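Local coordinates for molinate hydrolase (Gulosibacter molinativorax, PDB 4UB9), which hydrolyses the thiocarbamate herbicide molinate and is a zinc-binding member of the amidohydrolase family, at residues L279-T284 against R295-M300. Sequence-based numbering, arbitrary orientation.
Sequences LLTHTT and RDADLM
With CG beside its own backbone N (chi1 -68°), Asp298 swings its carboxylate back to the start of strand 279-282, where OD2 accepts a bond from Leu279 N at 2.9 Å. That nearly straight bond meets the oxygen on its anti side, tilted 33° from the carboxylate plane; Arg273 and Arg431 form salt bridges with OD2 and OD1 respectively, so an acid suits this spot. Leu279 O in turn receives weak bonds from the backbone N of both Asp298 and Leu299. Further along, Thr281 N donates to Leu299 O at 3.2 Å, in the carbonyl plane. These bonds align the parallel strands of a beta-alpha-beta unit, joined by helix 286-294, in the TIM-barrel-type amidohydrolase domain; His282, which follows Thr281 in sequence, binds zinc through ND1. An asparagine in place of Asp298 would probably leave both arginines without their countercharge. On one face Leu280 CG lies 4.0 Å from Leu299 CB, and both leucines, buried and apolar, suit packing against Tyr430. On the other, Thr281 sets OG1 3.3 Å from Met300 CG and its methyl CG2 3.9 Å from Ala297 CB, small groups that pack closely; Thr281 and Met300 both touch Ala292 of the helix.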
ATOM      1  N   LEU A 279     -33.410  18.250 -10.386  1.00 32.24           N
ATOM      2  CA  LEU A 279     -32.827  17.368  -9.389  1.00 34.98           C
ATOM      3  C   LEU A 279     -32.260  16.134 -10.055  1.00 34.28           C
ATOM      4  O   LEU A 279     -33.002  15.397 -10.733  1.00 30.39           O
ATOM      5  CB  LEU A 279     -33.895  16.904  -8.400  1.00 32.89           C
ATOM      6  CG  LEU A 279     -33.491  15.727  -7.509  1.00 35.34           C
ATOM      7  CD1 LEU A 279     -32.468  16.182  -6.477  1.00 35.49           C
ATOM      8  CD2 LEU A 279     -34.710  15.145  -6.812  1.00 33.58           C
ATOM      9  N   LEU A 280     -30.962  15.912  -9.834  1.00 30.43           N
ATOM     10  CA  LEU A 280     -30.267  14.726 -10.322  1.00 27.33           C
ATOM     11  C   LEU A 280     -29.859  13.828  -9.199  1.00 28.02           C
ATOM     12  O   LEU A 280     -29.634  14.279  -8.100  1.00 29.09           O
ATOM     13  CB  LEU A 280     -29.004  15.091 -11.098  1.00 28.13           C
ATOM     14  CG  LEU A 280     -29.155  15.358 -12.608  1.00 27.29           C
ATOM     15  CD1 LEU A 280     -30.090  16.524 -12.858  1.00 27.02           C
ATOM     16  CD2 LEU A 280     -27.812  15.712 -13.155  1.00 28.63           C
ATOM     17  N   THR A 281     -29.739  12.547  -9.486  1.00 28.83           N
ATOM     18  CA  THR A 281     -29.317  11.564  -8.518  1.00 28.71           C
ATOM     19  C   THR A 281     -28.146  10.739  -9.012  1.00 31.06           C
ATOM     20  O   THR A 281     -27.992  10.507 -10.177  1.00 30.60           O
ATOM     21  CB  THR A 281     -30.456  10.607  -8.141  1.00 34.39           C
ATOM     22  OG1 THR A 281     -30.961   9.984  -9.308  1.00 29.85           O
ATOM     23  CG2 THR A 281     -31.575  11.342  -7.470  1.00 36.65           C
ATOM     24  N   HIS A 282     -27.309  10.320  -8.089  1.00 28.52           N
ATOM     25  CA  HIS A 282     -26.284   9.355  -8.350  1.00 28.93           C
ATOM     26  C   HIS A 282     -26.683   8.117  -7.572  1.00 32.54           C
ATOM     27  O   HIS A 282     -26.868   8.181  -6.383  1.00 29.44           O
ATOM     28  CB  HIS A 282     -24.948   9.926  -7.905  1.00 30.98           C
ATOM     29  CG  HIS A 282     -23.910   8.903  -7.590  1.00 30.00           C
ATOM     30  ND1 HIS A 282     -22.946   8.523  -8.486  1.00 36.89           N
ATOM     31  CD2 HIS A 282     -23.662   8.207  -6.462  1.00 30.47           C
ATOM     32  CE1 HIS A 282     -22.164   7.622  -7.934  1.00 33.08           C
ATOM     33  NE2 HIS A 282     -22.576   7.413  -6.705  1.00 33.94           N
ATOM     34  N   THR A 283     -26.860   6.999  -8.255  1.00 34.65           N
ATOM     35  CA  THR A 283     -27.301   5.762  -7.603  1.00 35.76           C
ATOM     36  C   THR A 283     -26.510   4.565  -8.052  1.00 33.00           C
ATOM     37  O   THR A 283     -26.121   4.472  -9.176  1.00 37.78           O
ATOM     38  CB  THR A 283     -28.818   5.474  -7.744  1.00 35.61           C
ATOM     39  OG1 THR A 283     -29.165   5.271  -9.115  1.00 35.07           O
ATOM     40  CG2 THR A 283     -29.630   6.596  -7.184  1.00 35.93           C
ATOM     41  N   THR A 284     -26.266   3.667  -7.128  1.00 31.42           N
ATOM     42  CA  THR A 284     -25.307   2.623  -7.307  1.00 33.06           C
ATOM     43  C   THR A 284     -25.890   1.250  -6.980  1.00 28.52           C
ATOM     44  O   THR A 284     -25.195   0.272  -6.935  1.00 27.75           O
ATOM     45  CB  THR A 284     -24.039   3.044  -6.530  1.00 35.85           C
ATOM     46  OG1 THR A 284     -23.100   3.574  -7.452  1.00 41.25           O
ATOM     47  CG2 THR A 284     -23.415   1.971  -5.762  1.00 34.91           C
ATOM     48  N   ARG A 295     -38.545   9.844  -5.460  1.00 40.11           N
ATOM     49  CA  ARG A 295     -38.401  11.301  -5.323  1.00 34.72           C
ATOM     50  C   ARG A 295     -38.667  12.037  -6.635  1.00 35.55           C
ATOM     51  O   ARG A 295     -38.416  13.225  -6.739  1.00 32.26           O
ATOM     52  CB  ARG A 295     -36.993  11.658  -4.851  1.00 37.28           C
ATOM     53  CG  ARG A 295     -36.546  11.043  -3.530  1.00 34.79           C
ATOM     54  CD  ARG A 295     -37.486  11.427  -2.460  1.00 33.97           C
ATOM     55  NE  ARG A 295     -37.024  11.164  -1.097  1.00 39.49           N
ATOM     56  CZ  ARG A 295     -36.965   9.963  -0.543  1.00 42.01           C
ATOM     57  NH1 ARG A 295     -37.209   8.857  -1.262  1.00 39.82           N
ATOM     58  NH2 ARG A 295     -36.655   9.878   0.744  1.00 42.76           N
ATOM     59  N   ASP A 296     -39.152  11.318  -7.647  1.00 37.46           N
ATOM     60  CA  ASP A 296     -39.421  11.922  -8.957  1.00 40.90           C
ATOM     61  C   ASP A 296     -38.226  12.737  -9.476  1.00 36.08           C
ATOM     62  O   ASP A 296     -38.356  13.861  -9.919  1.00 38.56           O
ATOM     63  CB  ASP A 296     -40.683  12.804  -8.907  1.00 45.25           C
ATOM     64  CG  ASP A 296     -41.944  12.006  -8.554  1.00 47.49           C
ATOM     65  OD1 ASP A 296     -42.260  10.996  -9.226  1.00 49.83           O
ATOM     66  OD2 ASP A 296     -42.635  12.413  -7.615  1.00 57.61           O
ATOM     67  N   ALA A 297     -37.061  12.131  -9.427  1.00 35.25           N
ATOM     68  CA  ALA A 297     -35.841  12.765  -9.939  1.00 32.92           C
ATOM     69  C   ALA A 297     -36.025  13.175 -11.388  1.00 31.89           C
ATOM     70  O   ALA A 297     -36.603  12.448 -12.178  1.00 32.93           O
ATOM     71  CB  ALA A 297     -34.686  11.816  -9.834  1.00 32.74           C
ATOM     72  N   ASP A 298     -35.545  14.350 -11.717  1.00 33.04           N
ATOM     73  CA  ASP A 298     -35.581  14.842 -13.102  1.00 35.75           C
ATOM     74  C   ASP A 298     -34.662  14.033 -14.010  1.00 36.92           C
ATOM     75  O   ASP A 298     -34.942  13.839 -15.176  1.00 37.23           O
ATOM     76  CB  ASP A 298     -35.173  16.318 -13.150  1.00 35.40           C
ATOM     77  CG  ASP A 298     -36.203  17.212 -12.477  1.00 39.86           C
ATOM     78  OD1 ASP A 298     -37.185  17.522 -13.143  1.00 45.09           O
ATOM     79  OD2 ASP A 298     -36.070  17.536 -11.283  1.00 40.81           O
ATOM     80  N   LEU A 299     -33.528  13.622 -13.469  1.00 37.24           N
ATOM     81  CA  LEU A 299     -32.620  12.793 -14.212  1.00 34.54           C
ATOM     82  C   LEU A 299     -31.822  11.915 -13.269  1.00 33.96           C
ATOM     83  O   LEU A 299     -31.179  12.389 -12.350  1.00 41.06           O
ATOM     84  CB  LEU A 299     -31.700  13.640 -15.097  1.00 30.65           C
ATOM     85  CG  LEU A 299     -30.738  12.813 -15.969  1.00 31.25           C
ATOM     86  CD1 LEU A 299     -31.492  11.952 -16.967  1.00 35.16           C
ATOM     87  CD2 LEU A 299     -29.788  13.739 -16.695  1.00 30.12           C
ATOM     88  N   MET A 300     -31.816  10.631 -13.577  1.00 35.92           N
ATOM     89  CA  MET A 300     -31.098   9.643 -12.798  1.00 34.42           C
ATOM     90  C   MET A 300     -29.816   9.175 -13.518  1.00 34.72           C
ATOM     91  O   MET A 300     -29.856   8.436 -14.504  1.00 32.96           O
ATOM     92  CB  MET A 300     -32.041   8.480 -12.506  1.00 35.66           C
ATOM     93  CG  MET A 300     -33.169   8.943 -11.597  1.00 37.59           C
ATOM     94  SD  MET A 300     -34.417   7.701 -11.297  1.00 38.54           S
ATOM     95  CE  MET A 300     -35.129   7.629 -12.939  1.00 38.25           C
TER